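Local coordinates for beta-glucosidase (PDB 6JXG), which probably hydrolyses terminal, non-reducing beta-D-glucosyl residues with release of beta-D-glucose, as a secreted family 3 glycoside hydrolase of cellulose degradation, at residues S524-L529 with F653-L658; S80-S85 with F571-G576; A516-G521 with L577-F582. One frame throughout, in Å; residues are numbered along the deposited sequence.

Contact 1: residues S524-L529 with F653-L658; sequences SPSGKL and FDKISL
K655 reaches from strand 653-658 to S526 in the loop 524-529, and its ammonium group makes the whole polar contact. NZ donates to S526 OG at 2.8 Å; a second, weak bond runs from the same NZ to S526 O at 3.4 Å. Hydroxyl and carbonyl of one residue therefore face one ammonium. The lysine arrives fully stretched: CG lies anti to the backbone N (chi1 -172°), and every later torsion is close to trans, which carries NZ across a gap where the CA atoms of S526 and K655 are still 8.7 Å apart. S526 meets it with chi1 at 68°, a setting that places OG between its own backbone N and carbonyl carbon, on the same flank of the residue as O. Carbon meets carbon as well: K655 CE comes within 3.5 Å of S526 CB, and the end of the methylene chain lies against the serine. A further bond, from NZ to T81 O, gives the ammonium a third oxygen, at a site where S526 is buried and the lysine only partly exposed. K528 behaves differently: its chain is kinked near its base before straightening, and its NZ forms a salt bridge with E630 and a hydrogen bond with G576 O. Two lysines, one straight and one kinked, thus help tie the loop of the family 3 C-terminal domain to the fibronectin type III-like domain. Strand 649-658 is an outermost strand of the four-stranded antiparallel sheet of that domain; it pairs with strand 628-637, whose A629 touches S526 and whose V631 touches both lysines, while the F653 ring packs on helix 131-147.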
loop_
_atom_site.group_PDB
_atom_site.type_symbol
_atom_site.label_atom_id
_atom_site.label_comp_id
_atom_site.label_asym_id
_atom_site.label_seq_id
_atom_site.Cartn_x
_atom_site.Cartn_y
_atom_site.Cartn_z
ATOM N N SER A 524 6.759 5.733 -22.492
ATOM C CA SER A 524 7.790 6.324 -21.659
ATOM C C SER A 524 7.543 5.977 -20.170
ATOM O O SER A 524 6.389 6.025 -19.718
ATOM C CB SER A 524 7.768 7.809 -21.890
ATOM O OG SER A 524 8.712 8.415 -21.096
ATOM N N PRO A 525 8.605 5.652 -19.388
ATOM C CA PRO A 525 8.327 5.342 -18.002
ATOM C C PRO A 525 7.869 6.609 -17.309
ATOM O O PRO A 525 8.347 7.748 -17.659
ATOM C CB PRO A 525 9.660 4.868 -17.467
ATOM C CG PRO A 525 10.686 5.491 -18.376
ATOM C CD PRO A 525 10.020 5.446 -19.711
ATOM N N SER A 526 6.923 6.453 -16.388
ATOM C CA SER A 526 6.289 7.624 -15.734
ATOM C C SER A 526 6.163 7.476 -14.190
ATOM O O SER A 526 5.482 8.305 -13.510
ATOM C CB SER A 526 4.916 7.905 -16.371
ATOM O OG SER A 526 4.008 6.850 -16.053
ATOM N N GLY A 527 6.703 6.376 -13.640
ATOM C CA GLY A 527 6.633 6.111 -12.249
ATOM C C GLY A 527 7.578 7.030 -11.515
ATOM O O GLY A 527 8.472 7.551 -12.125
ATOM N N LYS A 528 7.329 7.279 -10.229
ATOM C CA LYS A 528 8.253 8.059 -9.354
ATOM C C LYS A 528 8.439 7.279 -8.040
ATOM O O LYS A 528 7.480 6.630 -7.519
ATOM C CB LYS A 528 7.648 9.469 -9.010
ATOM C CG LYS A 528 7.305 10.344 -10.206
ATOM C CD LYS A 528 8.560 10.896 -10.867
ATOM C CE LYS A 528 8.186 12.126 -11.685
ATOM N NZ LYS A 528 9.219 12.554 -12.642
ATOM N N LEU A 529 9.622 7.353 -7.443
ATOM C CA LEU A 529 9.834 6.605 -6.210
ATOM C C LEU A 529 8.876 7.045 -5.109
ATOM O O LEU A 529 8.670 8.248 -4.897
ATOM C CB LEU A 529 11.230 6.801 -5.718
ATOM C CG LEU A 529 12.388 6.181 -6.469
ATOM C CD1 LEU A 529 13.659 6.621 -5.787
ATOM C CD2 LEU A 529 12.299 4.640 -6.514
ATOM N N PHE A 653 -0.357 16.062 -5.880
ATOM C CA PHE A 653 0.321 15.516 -7.038
ATOM C C PHE A 653 -0.666 15.382 -8.136
ATOM O O PHE A 653 -1.877 15.196 -7.872
ATOM C CB PHE A 653 1.019 14.173 -6.715
ATOM C CG PHE A 653 0.096 13.088 -6.197
ATOM C CD1 PHE A 653 -0.220 13.007 -4.855
ATOM C CD2 PHE A 653 -0.437 12.143 -7.057
ATOM C CE1 PHE A 653 -1.090 12.042 -4.402
ATOM C CE2 PHE A 653 -1.269 11.134 -6.622
ATOM C CZ PHE A 653 -1.581 11.047 -5.259
ATOM N N ASP A 654 -0.206 15.443 -9.360
ATOM C CA ASP A 654 -1.109 15.392 -10.521
ATOM C C ASP A 654 -0.298 14.870 -11.702
ATOM O O ASP A 654 0.751 15.393 -12.015
ATOM C CB ASP A 654 -1.679 16.812 -10.788
ATOM C CG ASP A 654 -2.803 16.828 -11.835
ATOM O OD1 ASP A 654 -3.353 15.707 -12.130
ATOM O OD2 ASP A 654 -3.103 17.940 -12.364
ATOM N N LYS A 655 -0.780 13.836 -12.388
ATOM C CA LYS A 655 0.009 13.185 -13.408
ATOM C C LYS A 655 -0.536 13.620 -14.784
ATOM O O LYS A 655 -1.735 13.443 -15.032
ATOM C CB LYS A 655 -0.080 11.662 -13.218
ATOM C CG LYS A 655 0.883 10.846 -14.122
ATOM C CD LYS A 655 0.982 9.407 -13.695
ATOM C CE LYS A 655 2.226 8.708 -14.247
ATOM N NZ LYS A 655 2.301 7.280 -13.855
ATOM N N ILE A 656 0.315 14.152 -15.653
ATOM C CA ILE A 656 -0.131 14.695 -16.930
ATOM C C ILE A 656 0.614 14.078 -18.078
ATOM O O ILE A 656 1.829 13.941 -18.078
ATOM C CB ILE A 656 0.005 16.234 -16.954
ATOM C CG1 ILE A 656 -0.575 16.833 -18.216
ATOM C CG2 ILE A 656 1.427 16.701 -16.721
ATOM C CD1 ILE A 656 -0.744 18.346 -18.145
ATOM N N SER A 657 -0.158 13.664 -19.046
ATOM C CA SER A 657 0.392 13.031 -20.222
ATOM C C SER A 657 0.497 14.055 -21.353
ATOM O O SER A 657 -0.442 14.762 -21.611
ATOM C CB SER A 657 -0.475 11.810 -20.573
ATOM O OG SER A 657 0.037 11.393 -21.793
ATOM N N LEU A 658 1.678 14.180 -21.966
ATOM C CA LEU A 658 1.942 15.211 -22.971
ATOM C C LEU A 658 2.727 14.717 -24.177
ATOM O O LEU A 658 3.747 13.959 -24.020
ATOM C CB LEU A 658 2.719 16.359 -22.370
ATOM C CG LEU A 658 1.980 17.131 -21.261
ATOM C CD1 LEU A 658 2.984 18.055 -20.576
ATOM C CD2 LEU A 658 0.787 17.919 -21.856
#

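Contact 2: residues S80-S85 with F571-G576; sequences STWDIS and FEFGYG
W82 meets F573 with the far end of its indole: CH2 lies 3.6 Å from F573 CE2, which sits at the edge of the indole, near its plane. The two rings are inclined at 59°, with 5.5 Å between the centroids of the six-membered rings, a geometry between stacking and edge-to-face. F573 CG lies anti to the backbone N (chi1 176°), which carries the ring out to W82. Beside this, W82 CZ2 packs on G574 CA at 4.0 Å, where the glycine leaves the backbone bare. F573 and G574 are the central residues of a type II beta turn, closed by Y575 N to E572 O at 3.0 Å, with G574 at the position of positive phi. The turn belongs to the family 3 C-terminal domain and the tryptophan to the N-terminal, TIM-barrel-type domain, so the pair lies at an interdomain junction. The indole is held by a hydrogen bond from NE1 to K528 O and by F653, edge-to-face; F573 stacks on Y559. Behind W82, the backbone is set by an ST turn, D83 N donating to T81 OG1 at 3.0 Å, and by D83 as N-cap of helix 84-100, its OD1 accepting a weak capping bond from S85 N.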
loop_
_atom_site.group_PDB
_atom_site.type_symbol
_atom_site.label_atom_id
_atom_site.label_comp_id
_atom_site.label_asym_id
_atom_site.label_seq_id
_atom_site.Cartn_x
_atom_site.Cartn_y
_atom_site.Cartn_z
ATOM N N SER A 80 3.444 3.759 -6.628
ATOM C CA SER A 80 4.506 4.218 -7.514
ATOM C C SER A 80 4.054 4.794 -8.850
ATOM O O SER A 80 4.837 5.478 -9.541
ATOM C CB SER A 80 5.589 3.154 -7.764
ATOM O OG SER A 80 6.163 2.669 -6.521
ATOM N N THR A 81 2.785 4.512 -9.221
ATOM C CA THR A 81 2.209 5.132 -10.407
ATOM C C THR A 81 1.838 6.542 -10.221
ATOM O O THR A 81 1.673 7.232 -11.227
ATOM C CB THR A 81 0.895 4.436 -10.851
ATOM O OG1 THR A 81 -0.141 4.756 -9.881
ATOM C CG2 THR A 81 1.151 2.945 -10.992
ATOM N N TRP A 82 1.619 6.945 -8.953
ATOM C CA TRP A 82 1.132 8.257 -8.566
ATOM C C TRP A 82 -0.125 8.653 -9.404
ATOM O O TRP A 82 -0.315 9.828 -9.749
ATOM C CB TRP A 82 2.204 9.335 -8.730
ATOM C CG TRP A 82 3.347 9.201 -7.832
ATOM C CD1 TRP A 82 4.279 8.195 -7.840
ATOM C CD2 TRP A 82 3.781 10.137 -6.818
ATOM N NE1 TRP A 82 5.217 8.402 -6.836
ATOM C CE2 TRP A 82 4.949 9.580 -6.198
ATOM C CE3 TRP A 82 3.299 11.363 -6.353
ATOM C CZ2 TRP A 82 5.631 10.213 -5.169
ATOM C CZ3 TRP A 82 4.005 12.007 -5.330
ATOM C CH2 TRP A 82 5.157 11.416 -4.758
ATOM N N ASP A 83 -0.910 7.631 -9.787
ATOM C CA ASP A 83 -2.029 7.811 -10.767
ATOM C C ASP A 83 -3.357 7.434 -10.102
ATOM O O ASP A 83 -3.656 6.281 -10.004
ATOM C CB ASP A 83 -1.744 7.014 -12.037
ATOM C CG ASP A 83 -2.786 7.280 -13.120
ATOM O OD1 ASP A 83 -3.875 7.769 -12.743
ATOM O OD2 ASP A 83 -2.449 7.094 -14.286
ATOM N N ILE A 84 -4.094 8.412 -9.550
ATOM C CA ILE A 84 -5.308 8.055 -8.825
ATOM C C ILE A 84 -6.353 7.274 -9.615
ATOM O O ILE A 84 -7.153 6.558 -9.029
ATOM C CB ILE A 84 -5.990 9.277 -8.157
ATOM C CG1 ILE A 84 -6.378 10.329 -9.183
ATOM C CG2 ILE A 84 -5.114 9.737 -7.033
ATOM C CD1 ILE A 84 -7.017 11.603 -8.645
ATOM N N SER A 85 -6.342 7.444 -10.933
ATOM C CA SER A 85 -7.232 6.729 -11.807
ATOM C C SER A 85 -6.895 5.258 -11.847
ATOM O O SER A 85 -7.793 4.417 -11.765
ATOM C CB SER A 85 -7.212 7.305 -13.186
ATOM O OG SER A 85 -8.256 6.665 -13.934
ATOM N N PHE A 571 18.710 8.678 -4.661
ATOM C CA PHE A 571 17.522 9.044 -5.427
ATOM C C PHE A 571 16.444 9.403 -4.391
ATOM O O PHE A 571 16.141 8.583 -3.502
ATOM C CB PHE A 571 17.083 7.891 -6.292
ATOM C CG PHE A 571 18.161 7.411 -7.248
ATOM C CD1 PHE A 571 18.614 8.254 -8.239
ATOM C CD2 PHE A 571 18.656 6.122 -7.157
ATOM C CE1 PHE A 571 19.616 7.818 -9.157
ATOM C CE2 PHE A 571 19.616 5.684 -8.066
ATOM C CZ PHE A 571 20.100 6.549 -9.047
ATOM N N GLU A 572 15.950 10.642 -4.476
ATOM C CA GLU A 572 14.997 11.150 -3.538
ATOM C C GLU A 572 13.573 10.626 -3.745
ATOM O O GLU A 572 13.171 10.185 -4.853
ATOM C CB GLU A 572 15.017 12.686 -3.580
ATOM C CG GLU A 572 14.456 13.278 -4.866
ATOM C CD GLU A 572 15.452 13.494 -6.018
ATOM O OE1 GLU A 572 16.566 12.930 -5.996
ATOM O OE2 GLU A 572 15.062 14.206 -6.956
ATOM N N PHE A 573 12.790 10.717 -2.684
ATOM C CA PHE A 573 11.341 10.531 -2.776
ATOM C C PHE A 573 10.797 11.394 -3.912
ATOM O O PHE A 573 11.127 12.557 -3.995
ATOM C CB PHE A 573 10.707 10.894 -1.448
ATOM C CG PHE A 573 9.182 10.840 -1.413
ATOM C CD1 PHE A 573 8.485 9.648 -1.086
ATOM C CD2 PHE A 573 8.439 11.962 -1.753
ATOM C CE1 PHE A 573 7.093 9.596 -1.072
ATOM C CE2 PHE A 573 7.041 11.915 -1.700
ATOM C CZ PHE A 573 6.365 10.735 -1.351
ATOM N N GLY A 574 9.977 10.780 -4.761
ATOM C CA GLY A 574 9.323 11.471 -5.868
ATOM C C GLY A 574 10.138 11.588 -7.122
ATOM O O GLY A 574 9.691 12.140 -8.124
ATOM N N TYR A 575 11.345 11.026 -7.085
ATOM C CA TYR A 575 12.190 10.978 -8.295
ATOM C C TYR A 575 11.844 9.901 -9.326
ATOM O O TYR A 575 11.562 8.704 -9.034
ATOM C CB TYR A 575 13.662 10.825 -7.850
ATOM C CG TYR A 575 14.649 10.601 -8.956
ATOM C CD1 TYR A 575 15.025 9.329 -9.296
ATOM C CD2 TYR A 575 15.291 11.676 -9.577
ATOM C CE1 TYR A 575 15.962 9.116 -10.262
ATOM C CE2 TYR A 575 16.260 11.450 -10.540
ATOM C CZ TYR A 575 16.577 10.160 -10.868
ATOM O OH TYR A 575 17.490 9.863 -11.830
ATOM N N GLY A 576 11.944 10.284 -10.585
ATOM C CA GLY A 576 11.854 9.317 -11.662
ATOM C C GLY A 576 12.221 10.001 -12.964
ATOM O O GLY A 576 11.866 11.160 -13.126
#

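Contact 3: residues A516-G521 with L577-F582; sequences ADILYG and LSYTTF
Y579 lays its phenol beside the C-terminal end of helix 511-519, with ring atom CE2 4.1 Å from G521 CA and the hydroxyl against I518. The helix belongs to the family 3 C-terminal domain, an alpha/beta sandwich whose mixed sheet includes strands 335-339 and 498-503. The central bond runs from Y579 OH to I518 O, 2.7 Å long. The carbonyl oxygen lies at the edge of the phenol, in its plane, yet the hydroxyl does not come in the plane of the peptide: the angle at the oxygen is 127° and the donor stands 53° out of the carbonyl plane. G521 N binds the same oxygen, at 3.0 Å, from the opposite face, so I518 O, which lies near the end of the helix, is gripped from both sides. G521 has left helical backbone angles with positive phi, and with no side chain it lets the ring, at CE2, come close to its CA obliquely. On the aliphatic side I518 CG2, anti to its backbone N, is 3.6 Å from Y579 OH; the rest of that side chain leads away. The tyrosine's own torsions matter: CG is anti to the carbonyl carbon and beside the backbone N, which directs the ring axis, and with it OH, to the helix end, while chi2 of -23° sets only the tilt that puts CE2 3.5 Å from I518 O and turns the ring plane to contain that oxygen. L336 and N339 of strand 335-339, together with P525 and L344 of the loops, also touch the Y579 side chain. The tyrosine's backbone is held through S578 and Y579 N, both hydrogen-bonded to S524 OG. S578 opens an ST turn, in which T580 N donates to S578 OG at 3.1 Å.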
loop_
_atom_site.group_PDB
_atom_site.type_symbol
_atom_site.label_atom_id
_atom_site.label_comp_id
_atom_site.label_asym_id
_atom_site.label_seq_id
_atom_site.Cartn_x
_atom_site.Cartn_y
_atom_site.Cartn_z
ATOM N N ALA A 516 8.418 -4.760 -20.542
ATOM C CA ALA A 516 8.714 -4.622 -21.987
ATOM C C ALA A 516 8.092 -3.417 -22.621
ATOM O O ALA A 516 8.668 -2.828 -23.536
ATOM C CB ALA A 516 8.270 -5.851 -22.744
ATOM N N ASP A 517 6.924 -3.021 -22.145
ATOM C CA ASP A 517 6.236 -1.811 -22.649
ATOM C C ASP A 517 7.191 -0.614 -22.484
ATOM O O ASP A 517 7.178 0.332 -23.294
ATOM C CB ASP A 517 4.948 -1.466 -21.872
ATOM C CG ASP A 517 3.780 -2.410 -22.163
ATOM O OD1 ASP A 517 3.824 -3.169 -23.153
ATOM O OD2 ASP A 517 2.789 -2.390 -21.395
ATOM N N ILE A 518 7.978 -0.638 -21.421
ATOM C CA ILE A 518 8.975 0.437 -21.181
ATOM C C ILE A 518 10.314 0.166 -21.877
ATOM O O ILE A 518 10.882 1.064 -22.548
ATOM C CB ILE A 518 9.149 0.694 -19.650
ATOM C CG1 ILE A 518 7.954 1.525 -19.154
ATOM C CG2 ILE A 518 10.454 1.409 -19.285
ATOM C CD1 ILE A 518 6.981 0.672 -18.487
ATOM N N LEU A 519 10.830 -1.035 -21.735
ATOM C CA LEU A 519 12.141 -1.355 -22.318
ATOM C C LEU A 519 12.206 -1.133 -23.806
ATOM O O LEU A 519 13.223 -0.642 -24.291
ATOM C CB LEU A 519 12.522 -2.792 -22.054
ATOM C CG LEU A 519 12.866 -3.166 -20.603
ATOM C CD1 LEU A 519 13.243 -4.650 -20.530
ATOM C CD2 LEU A 519 13.932 -2.289 -20.001
ATOM N N TYR A 520 11.145 -1.473 -24.531
ATOM C CA TYR A 520 11.157 -1.319 -26.001
ATOM C C TYR A 520 10.552 0.002 -26.456
ATOM O O TYR A 520 10.374 0.259 -27.632
ATOM C CB TYR A 520 10.508 -2.553 -26.652
ATOM C CG TYR A 520 11.507 -3.682 -26.855
ATOM C CD1 TYR A 520 12.358 -3.697 -27.988
ATOM C CD2 TYR A 520 11.637 -4.714 -25.920
ATOM C CE1 TYR A 520 13.285 -4.719 -28.174
ATOM C CE2 TYR A 520 12.580 -5.718 -26.076
ATOM C CZ TYR A 520 13.382 -5.740 -27.210
ATOM O OH TYR A 520 14.297 -6.754 -27.355
ATOM N N GLY A 521 10.191 0.852 -25.506
ATOM C CA GLY A 521 9.808 2.199 -25.797
ATOM C C GLY A 521 8.390 2.453 -26.275
ATOM O O GLY A 521 8.125 3.538 -26.773
ATOM N N LEU A 577 12.954 9.305 -13.833
ATOM C CA LEU A 577 13.255 9.792 -15.137
ATOM C C LEU A 577 12.159 9.431 -16.148
ATOM O O LEU A 577 11.252 8.663 -15.847
ATOM C CB LEU A 577 14.609 9.249 -15.641
ATOM C CG LEU A 577 15.781 9.666 -14.806
ATOM C CD1 LEU A 577 17.006 9.027 -15.480
ATOM C CD2 LEU A 577 16.082 11.164 -14.637
ATOM N N SER A 578 12.260 10.014 -17.339
ATOM C CA SER A 578 11.385 9.739 -18.445
ATOM C C SER A 578 12.267 9.611 -19.694
ATOM O O SER A 578 13.456 9.817 -19.603
ATOM C CB SER A 578 10.439 10.907 -18.539
ATOM O OG SER A 578 9.666 10.889 -19.693
ATOM N N TYR A 579 11.699 9.242 -20.834
ATOM C CA TYR A 579 12.440 9.246 -22.101
ATOM C C TYR A 579 12.283 10.635 -22.698
ATOM O O TYR A 579 12.863 10.875 -23.738
ATOM C CB TYR A 579 11.859 8.226 -23.074
ATOM C CG TYR A 579 12.109 6.781 -22.687
ATOM C CD1 TYR A 579 13.169 6.419 -21.837
ATOM C CD2 TYR A 579 11.267 5.799 -23.114
ATOM C CE1 TYR A 579 13.406 5.082 -21.497
ATOM C CE2 TYR A 579 11.502 4.476 -22.777
ATOM C CZ TYR A 579 12.565 4.113 -21.973
ATOM O OH TYR A 579 12.728 2.773 -21.693
ATOM N N THR A 580 11.458 11.517 -22.092
ATOM C CA THR A 580 11.532 12.951 -22.369
ATOM C C THR A 580 11.883 13.819 -21.179
ATOM O O THR A 580 12.299 13.330 -20.145
ATOM C CB THR A 580 10.192 13.682 -22.629
ATOM O OG1 THR A 580 9.013 12.998 -22.163
ATOM C CG2 THR A 580 10.179 14.319 -23.830
ATOM N N THR A 581 11.736 15.143 -21.376
ATOM C CA THR A 581 11.973 16.155 -20.338
ATOM C C THR A 581 10.766 17.037 -20.232
ATOM O O THR A 581 10.012 17.194 -21.162
ATOM C CB THR A 581 13.217 17.032 -20.680
ATOM O OG1 THR A 581 13.067 17.655 -21.986
ATOM C CG2 THR A 581 14.473 16.218 -20.668
ATOM N N PHE A 582 10.583 17.641 -19.070
ATOM C CA PHE A 582 9.490 18.536 -18.816
ATOM C C PHE A 582 9.990 19.852 -18.198
ATOM O O PHE A 582 10.974 19.903 -17.444
ATOM C CB PHE A 582 8.544 17.850 -17.839
ATOM C CG PHE A 582 8.006 16.584 -18.351
ATOM C CD1 PHE A 582 6.860 16.574 -19.122
ATOM C CD2 PHE A 582 8.625 15.389 -18.052
ATOM C CE1 PHE A 582 6.345 15.359 -19.606
ATOM C CE2 PHE A 582 8.139 14.194 -18.536
ATOM C CZ PHE A 582 6.992 14.184 -19.301
#

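Contact 1 lies between the other two: its centre is about 7 Å from that of contact 2 and about 11 Å from that of contact 3, while contacts 2 and 3 are about 15 Å apart and adjoin in sequence at 576-577. Contacts 1 and 2 share a probable hydrogen bond from L529 N to Y575 O, 2.9 Å, and K528 CD packs on G574 O at 3.2 Å. Towards contact 3, P525 CD packs on Y579 CE2 at 3.5 Å. With K528 O bound to W82 and S526 to K655, loop 524-529 thus touches residues of the N-terminal, C-terminal and fibronectin type III-like domains. The nearby sugar is the protein's own O-mannose, about 9 Å from the Y579 side chain, not a bound substrate.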